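Local coordinates for protein alcohol dehydrogenase, zinc-containing (Thermotoga maritima, PDB 3IP1) that catalyses the NAD(+)-dependent oxidation of scyllo-inosose to 3-dehydro-scyllo-inosose, probably as a step in myo-inositol degradation, at residues A200-I205 / A228-L233; L253-L257 / D362-I366; I366-S372 / L389-L395. All blocks are in the same frame, centred on the assembly; numbering follows the deposited sequence.

Overall arrangement
Along the chain the three contacts follow in series, interactions 2 and 3 meeting at Ile366. Interaction 1 packs helices 194-207 and 224-235 in a buried contact beside the parallel nucleotide-binding sheet and next to the second subunit. Interaction 2, its centre about 13 Å away, sets helix 248-257 against the 362-366 turn and touches interaction 1 through Met363, which lies on Ala228 and Ala231. Interaction 3 pairs strands 369-371 and 392-395, about 14 Å between centres from interaction 2, and adds a packing of Leu253 on Val390. Interactions 1 and 3 (centres about 21 Å apart, nearest atoms about 6 Å) do not touch; interaction 2 lies between them, its helix in the Rossmann-type domain and its turn leading into the mixed sheet.

Interaction 1. Residues A200-I205 / A228-L233; sequences AYNAVI and AAVAIL
Ile232 presses its side chain as a knob into a hole formed by Ala200, Tyr201, Val204 and Ile205, the central apolar contact between the two helices. Its CD1 reaches the backbone of helix 194-207, 3.5 Å from Tyr201 N, and also meets Tyr201 CB, the two side chains crossing at about a right angle. The other branch, CG2, lies anti to the backbone N of Ile232 (chi1 -71° for CG1) and is thereby directed to Ile205, 4.0 Å from its CG1. That same Ile205 CG1 sits over the centre of the Tyr201 ring, 3.7 Å above its plane, covering one face.

Small side chains bring the backbones close at one end: Ala200 CB lies 3.5 Å from Ala228 CB, and Ala200 CA 5.3 Å from Ala229 CA. The axes of the short segments cross at -55° and approach to 9.3 Å. Helix 224-235 follows the glycine-rich turn of the Rossmann-type nucleotide-binding fold, and Ala200 lies beside Ile225, which by similarity binds NAD(+). At the other end Val204 and Leu233 reach toward each other tip to tip, Val204 CG1 standing 3.8 Å from Leu233 CD1; Leu285 of strand 285-288 touches both side chains.

No hydrogen bond joins the two segments. The Tyr201 OH is satisfied across a subunit boundary, bonding Pro213 O of the second subunit, while Arg212 of that subunit packs on Tyr201 and Ile205.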
# COMPACT_ATOMS: atom_id res chain seq x y z
N ALA A 200 -12.31 -0.10 17.02
CA ALA A 200 -11.25 -1.11 17.03
C ALA A 200 -10.87 -1.49 15.60
O ALA A 200 -9.69 -1.58 15.26
CB ALA A 200 -11.71 -2.35 17.80
N TYR A 201 -11.87 -1.72 14.77
CA TYR A 201 -11.63 -2.12 13.39
C TYR A 201 -10.81 -1.07 12.64
O TYR A 201 -9.84 -1.40 11.99
CB TYR A 201 -12.95 -2.41 12.67
CG TYR A 201 -12.83 -3.13 11.34
CD1 TYR A 201 -12.38 -2.46 10.20
CD2 TYR A 201 -13.22 -4.47 11.21
CE1 TYR A 201 -12.29 -3.11 8.95
CE2 TYR A 201 -13.15 -5.13 9.98
CZ TYR A 201 -12.68 -4.44 8.86
OH TYR A 201 -12.59 -5.08 7.64
N ASN A 202 -11.22 0.20 12.75
CA ASN A 202 -10.50 1.31 12.13
C ASN A 202 -9.05 1.36 12.64
O ASN A 202 -8.11 1.59 11.89
CB ASN A 202 -11.21 2.64 12.43
CG ASN A 202 -10.55 3.84 11.74
OD1 ASN A 202 -10.54 3.95 10.52
ND2 ASN A 202 -10.02 4.77 12.54
N ALA A 203 -8.89 1.10 13.94
CA ALA A 203 -7.58 1.17 14.54
C ALA A 203 -6.66 0.06 14.05
O ALA A 203 -5.51 0.33 13.74
CB ALA A 203 -7.71 1.16 16.06
N VAL A 204 -7.15 -1.17 13.95
CA VAL A 204 -6.25 -2.29 13.61
C VAL A 204 -6.15 -2.69 12.12
O VAL A 204 -5.10 -3.19 11.68
CB VAL A 204 -6.49 -3.57 14.48
CG1 VAL A 204 -6.30 -3.24 15.95
CG2 VAL A 204 -7.87 -4.17 14.24
N ILE A 205 -7.24 -2.48 11.37
CA ILE A 205 -7.31 -2.88 9.96
C ILE A 205 -6.97 -1.68 9.08
O ILE A 205 -6.06 -1.77 8.24
CB ILE A 205 -8.72 -3.44 9.58
CG1 ILE A 205 -9.09 -4.66 10.42
CG2 ILE A 205 -8.81 -3.77 8.06
CD1 ILE A 205 -8.04 -5.74 10.49
N ALA A 228 -12.90 -5.92 21.19
CA ALA A 228 -13.28 -5.98 19.78
C ALA A 228 -12.06 -6.31 18.95
O ALA A 228 -12.13 -7.17 18.06
CB ALA A 228 -13.90 -4.66 19.33
N ALA A 229 -10.93 -5.66 19.25
CA ALA A 229 -9.69 -5.95 18.54
C ALA A 229 -9.28 -7.43 18.64
O ALA A 229 -8.80 -8.00 17.66
CB ALA A 229 -8.56 -5.03 18.98
N VAL A 230 -9.49 -8.06 19.80
CA VAL A 230 -9.17 -9.49 19.96
C VAL A 230 -9.95 -10.30 18.96
O VAL A 230 -9.38 -11.11 18.21
CB VAL A 230 -9.47 -10.01 21.39
CG1 VAL A 230 -9.41 -11.54 21.44
CG2 VAL A 230 -8.48 -9.44 22.37
N ALA A 231 -11.26 -10.07 18.95
CA ALA A 231 -12.19 -10.73 18.04
C ALA A 231 -11.81 -10.47 16.58
O ALA A 231 -11.73 -11.41 15.79
CB ALA A 231 -13.63 -10.25 18.32
N ILE A 232 -11.59 -9.20 16.23
CA ILE A 232 -11.33 -8.84 14.84
C ILE A 232 -10.05 -9.51 14.33
O ILE A 232 -10.02 -10.07 13.22
CB ILE A 232 -11.21 -7.31 14.65
CG1 ILE A 232 -12.60 -6.65 14.79
CG2 ILE A 232 -10.62 -7.01 13.28
CD1 ILE A 232 -12.51 -5.14 15.24
N LEU A 233 -9.00 -9.44 15.14
CA LEU A 233 -7.69 -9.91 14.75
C LEU A 233 -7.58 -11.43 14.75
O LEU A 233 -6.84 -11.98 13.94
CB LEU A 233 -6.62 -9.25 15.62
CG LEU A 233 -6.46 -7.77 15.27
CD1 LEU A 233 -5.59 -7.00 16.31
CD2 LEU A 233 -5.89 -7.62 13.83

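Interaction 2. Residues L253-L257 / D362-I366; sequences LAKEL and DMTKI
Leu253 and Ile366 bring the backbones to a CA-CA distance of 6.7 Å, and Leu257 and Met363 to 7.9 Å, as residues 253-257 of helix 248-257 lie against a loop that tightens into a 3-10 turn at 364-366. Two leucines, one helical turn apart, carry the apolar part. Leu257 extends CD1 to Ile366 CG2 at 3.7 Å, the side chains crossing at about a right angle, and its other methyl, CD2, faces Asp362 O. Ile366 holds CG2 anti to its carbonyl carbon, beside the backbone N (chi1 79° for CG1), which presents this methyl to Leu257. Leu253 divides its branches likewise: CD2 lies 3.4 Å from Lys365 O, and CD1 lies near Ile366 CA.

The helix belongs to the nucleotide-binding domain, and Leu253 is near Arg250, which by similarity binds NAD(+); Leu227 of helix 224-235 packs on Leu257 from the same domain. The loop follows helix 349-358 and leads into strand 369-371.

At the solvent-facing margin Glu256, extended beyond CG, meets the aliphatic part of Lys365, Glu256 OE2 lying 3.4 Å from Lys365 CD. The charged atoms stay apart, Glu256 OE2 being 5.3 Å from Lys365 NZ, so any attraction between them is probably weak. Within the loop, Asp362 makes an Asx turn: OD1 takes Thr364 N from above the carboxylate plane and Thr364 OG1, at 2.6 Å, through its syn lone pair. Arg186 forms a salt bridge with Asp362 OD2 and also bonds Thr364 OG1.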
# COMPACT_ATOMS: atom_id res chain seq x y z
N LEU A 253 -13.27 -12.63 29.28
CA LEU A 253 -13.94 -12.20 28.06
C LEU A 253 -13.05 -12.30 26.83
O LEU A 253 -13.50 -12.75 25.79
CB LEU A 253 -14.51 -10.79 28.18
CG LEU A 253 -15.81 -10.68 28.98
CD1 LEU A 253 -16.31 -9.23 28.97
CD2 LEU A 253 -16.90 -11.64 28.46
N ALA A 254 -11.79 -11.85 26.95
CA ALA A 254 -10.83 -11.96 25.85
C ALA A 254 -10.64 -13.43 25.41
O ALA A 254 -10.64 -13.72 24.22
CB ALA A 254 -9.50 -11.32 26.24
N LYS A 255 -10.49 -14.35 26.37
CA LYS A 255 -10.41 -15.77 26.04
C LYS A 255 -11.65 -16.25 25.28
O LYS A 255 -11.56 -17.05 24.37
CB LYS A 255 -10.21 -16.64 27.28
CG LYS A 255 -8.80 -16.60 27.84
CD LYS A 255 -8.54 -17.86 28.69
CE LYS A 255 -9.00 -17.68 30.15
NZ LYS A 255 -9.57 -18.95 30.71
N GLU A 256 -12.81 -15.73 25.66
CA GLU A 256 -14.04 -16.10 25.04
C GLU A 256 -14.14 -15.58 23.62
O GLU A 256 -14.84 -16.14 22.78
CB GLU A 256 -15.19 -15.52 25.85
CG GLU A 256 -16.30 -16.49 26.15
CD GLU A 256 -17.47 -15.81 26.83
OE1 GLU A 256 -17.25 -14.90 27.65
OE2 GLU A 256 -18.62 -16.18 26.52
N LEU A 257 -13.47 -14.46 23.37
CA LEU A 257 -13.51 -13.83 22.06
C LEU A 257 -12.42 -14.38 21.12
O LEU A 257 -12.37 -14.02 19.96
CB LEU A 257 -13.43 -12.30 22.21
CG LEU A 257 -14.69 -11.71 22.86
CD1 LEU A 257 -14.53 -10.24 23.30
CD2 LEU A 257 -15.90 -11.89 21.94
N ASP A 362 -19.52 -12.72 17.33
CA ASP A 362 -20.54 -12.28 18.28
C ASP A 362 -19.97 -11.42 19.42
O ASP A 362 -19.43 -11.94 20.41
CB ASP A 362 -21.28 -13.50 18.86
CG ASP A 362 -22.38 -13.11 19.84
OD1 ASP A 362 -22.73 -11.91 19.92
OD2 ASP A 362 -22.90 -14.01 20.53
N MSE A 363 -20.13 -10.11 19.31
CA MSE A 363 -19.62 -9.20 20.33
C MSE A 363 -20.55 -9.09 21.55
O MSE A 363 -20.17 -8.49 22.55
CB MSE A 363 -19.36 -7.81 19.74
CG MSE A 363 -18.26 -7.77 18.70
SE MSE A 363 -16.54 -8.27 19.46
CE MSE A 363 -16.48 -7.02 20.95
N THR A 364 -21.76 -9.64 21.47
CA THR A 364 -22.75 -9.51 22.56
C THR A 364 -22.26 -10.17 23.84
O THR A 364 -22.76 -9.86 24.93
CB THR A 364 -24.18 -10.03 22.19
OG1 THR A 364 -24.16 -11.46 22.02
CG2 THR A 364 -24.69 -9.35 20.92
N LYS A 365 -21.25 -11.04 23.72
CA LYS A 365 -20.64 -11.68 24.88
C LYS A 365 -20.12 -10.67 25.91
O LYS A 365 -19.94 -11.01 27.07
CB LYS A 365 -19.49 -12.61 24.46
CG LYS A 365 -19.90 -13.76 23.52
CD LYS A 365 -18.74 -14.74 23.39
CE LYS A 365 -19.19 -16.05 22.76
NZ LYS A 365 -19.06 -16.01 21.27
N ILE A 366 -19.85 -9.44 25.48
CA ILE A 366 -19.27 -8.46 26.38
C ILE A 366 -20.29 -7.64 27.17
O ILE A 366 -19.92 -6.91 28.10
CB ILE A 366 -18.26 -7.51 25.66
CG1 ILE A 366 -19.00 -6.42 24.87
CG2 ILE A 366 -17.25 -8.33 24.81
CD1 ILE A 366 -18.13 -5.21 24.52

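Interaction 3. Residues I366-S372 / L389-L395; sequences IISKTVS and LVKVTML
Ser368 turns OG to the backbone of the partner segment, accepting from Val390 N at 2.9 Å and, in a weak bond, from Lys391 N. Its OG stands anti to the carbonyl carbon, beside the backbone N (chi1 -47°), which lets one hydroxyl meet two successive amides, while Ser368 N bonds Lys391 O at 2.8 Å. An alanine here would remove this acceptor and is likely to leave the Val390 amide without its mate across the contact.

Further along, Thr393 N bonds Lys369 O, Val371 N bonds Thr393 O, and Leu395 N bonds Val371 O at 2.9 Å. Side chains alternate between the faces. Thr370 and Thr393 share one; on the opposite face Val371 CG2 meets Val392 CG1 at 4.1 Å, near a right angle. Ile367, just before the strand, crosses Thr393 similarly, its CG1 and CG2 both 3.7 Å from Thr393 OG1. Lys391 bends at chi2 and chi3 (71° and 62°), its NZ making a salt bridge with the metal ligand Glu98 and bonding Ile67 O. Parallel strands linked through helix 376-382 form a beta-alpha-beta unit, here at the edge of the catalytic-domain sheet, with Lys391 reaching toward the metal site, which holds cadmium here.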
# COMPACT_ATOMS: atom_id res chain seq x y z
N ILE A 366 -19.85 -9.44 25.48
CA ILE A 366 -19.27 -8.46 26.38
C ILE A 366 -20.29 -7.64 27.17
O ILE A 366 -19.92 -6.91 28.10
CB ILE A 366 -18.26 -7.51 25.66
CG1 ILE A 366 -19.00 -6.42 24.87
CG2 ILE A 366 -17.25 -8.33 24.81
CD1 ILE A 366 -18.13 -5.21 24.52
N ILE A 367 -21.57 -7.77 26.82
CA ILE A 367 -22.61 -7.06 27.54
C ILE A 367 -22.78 -7.69 28.92
O ILE A 367 -23.18 -8.85 29.03
CB ILE A 367 -23.94 -7.00 26.75
CG1 ILE A 367 -23.73 -6.24 25.42
CG2 ILE A 367 -25.05 -6.32 27.58
CD1 ILE A 367 -24.88 -6.38 24.42
N SER A 368 -22.46 -6.94 29.96
CA SER A 368 -22.58 -7.42 31.34
C SER A 368 -24.02 -7.37 31.83
O SER A 368 -24.44 -8.25 32.58
CB SER A 368 -21.68 -6.64 32.28
OG SER A 368 -20.38 -6.52 31.72
N LYS A 369 -24.77 -6.38 31.37
CA LYS A 369 -26.12 -6.14 31.88
C LYS A 369 -26.91 -5.23 30.93
O LYS A 369 -26.36 -4.30 30.35
CB LYS A 369 -26.00 -5.49 33.26
CG LYS A 369 -27.30 -5.22 33.97
CD LYS A 369 -27.02 -4.42 35.22
CE LYS A 369 -27.30 -5.23 36.46
NZ LYS A 369 -28.64 -4.83 36.98
N THR A 370 -28.20 -5.52 30.78
CA THR A 370 -29.11 -4.61 30.07
C THR A 370 -30.06 -3.99 31.08
O THR A 370 -30.44 -4.64 32.05
CB THR A 370 -29.88 -5.30 28.93
OG1 THR A 370 -30.57 -6.44 29.44
CG2 THR A 370 -28.94 -5.78 27.84
N VAL A 371 -30.43 -2.74 30.85
CA VAL A 371 -31.21 -1.96 31.81
C VAL A 371 -32.20 -1.09 31.04
O VAL A 371 -32.08 -0.92 29.81
CB VAL A 371 -30.28 -1.05 32.69
CG1 VAL A 371 -29.20 -1.87 33.40
CG2 VAL A 371 -29.61 0.05 31.86
N SER A 372 -33.18 -0.53 31.74
CA SER A 372 -34.17 0.32 31.10
C SER A 372 -33.63 1.75 31.00
O SER A 372 -32.68 2.10 31.69
CB SER A 372 -35.48 0.32 31.90
OG SER A 372 -35.27 0.99 33.13
N LEU A 389 -18.50 -4.24 35.72
CA LEU A 389 -19.34 -4.02 34.55
C LEU A 389 -18.52 -3.62 33.31
O LEU A 389 -18.04 -2.49 33.21
CB LEU A 389 -20.42 -2.97 34.86
CG LEU A 389 -21.29 -3.23 36.09
CD1 LEU A 389 -22.02 -1.95 36.53
CD2 LEU A 389 -22.28 -4.39 35.89
N VAL A 390 -18.37 -4.55 32.36
CA VAL A 390 -17.60 -4.28 31.12
C VAL A 390 -18.37 -3.35 30.17
O VAL A 390 -17.83 -2.35 29.67
CB VAL A 390 -17.23 -5.61 30.38
CG1 VAL A 390 -16.36 -5.34 29.15
CG2 VAL A 390 -16.51 -6.55 31.32
N LYS A 391 -19.63 -3.70 29.94
CA LYS A 391 -20.51 -2.93 29.08
C LYS A 391 -21.93 -3.07 29.59
O LYS A 391 -22.41 -4.19 29.83
CB LYS A 391 -20.38 -3.41 27.63
CG LYS A 391 -21.46 -2.89 26.64
CD LYS A 391 -21.32 -1.40 26.32
CE LYS A 391 -20.00 -1.12 25.63
NZ LYS A 391 -19.80 0.34 25.45
N VAL A 392 -22.57 -1.92 29.74
CA VAL A 392 -23.96 -1.81 30.19
C VAL A 392 -24.74 -1.20 29.04
O VAL A 392 -24.32 -0.20 28.48
CB VAL A 392 -24.08 -0.90 31.44
CG1 VAL A 392 -25.55 -0.53 31.74
CG2 VAL A 392 -23.44 -1.58 32.65
N THR A 393 -25.87 -1.82 28.71
CA THR A 393 -26.64 -1.43 27.53
C THR A 393 -28.12 -1.18 27.84
O THR A 393 -28.80 -2.06 28.38
CB THR A 393 -26.55 -2.56 26.45
OG1 THR A 393 -25.17 -2.87 26.21
CG2 THR A 393 -27.22 -2.16 25.16
N MSE A 394 -28.61 0.00 27.45
CA MSE A 394 -30.04 0.28 27.45
C MSE A 394 -30.78 -0.62 26.46
O MSE A 394 -30.40 -0.72 25.31
CB MSE A 394 -30.31 1.73 27.09
CG MSE A 394 -31.73 2.15 27.42
SE MSE A 394 -32.25 3.80 26.54
CE MSE A 394 -32.60 3.10 24.77
N LEU A 395 -31.83 -1.27 26.93
CA LEU A 395 -32.71 -2.04 26.07
C LEU A 395 -34.15 -1.54 26.24
O LEU A 395 -34.69 -1.59 27.34
CB LEU A 395 -32.61 -3.52 26.43
CG LEU A 395 -33.45 -4.53 25.65
CD1 LEU A 395 -33.03 -4.58 24.17
CD2 LEU A 395 -33.31 -5.92 26.29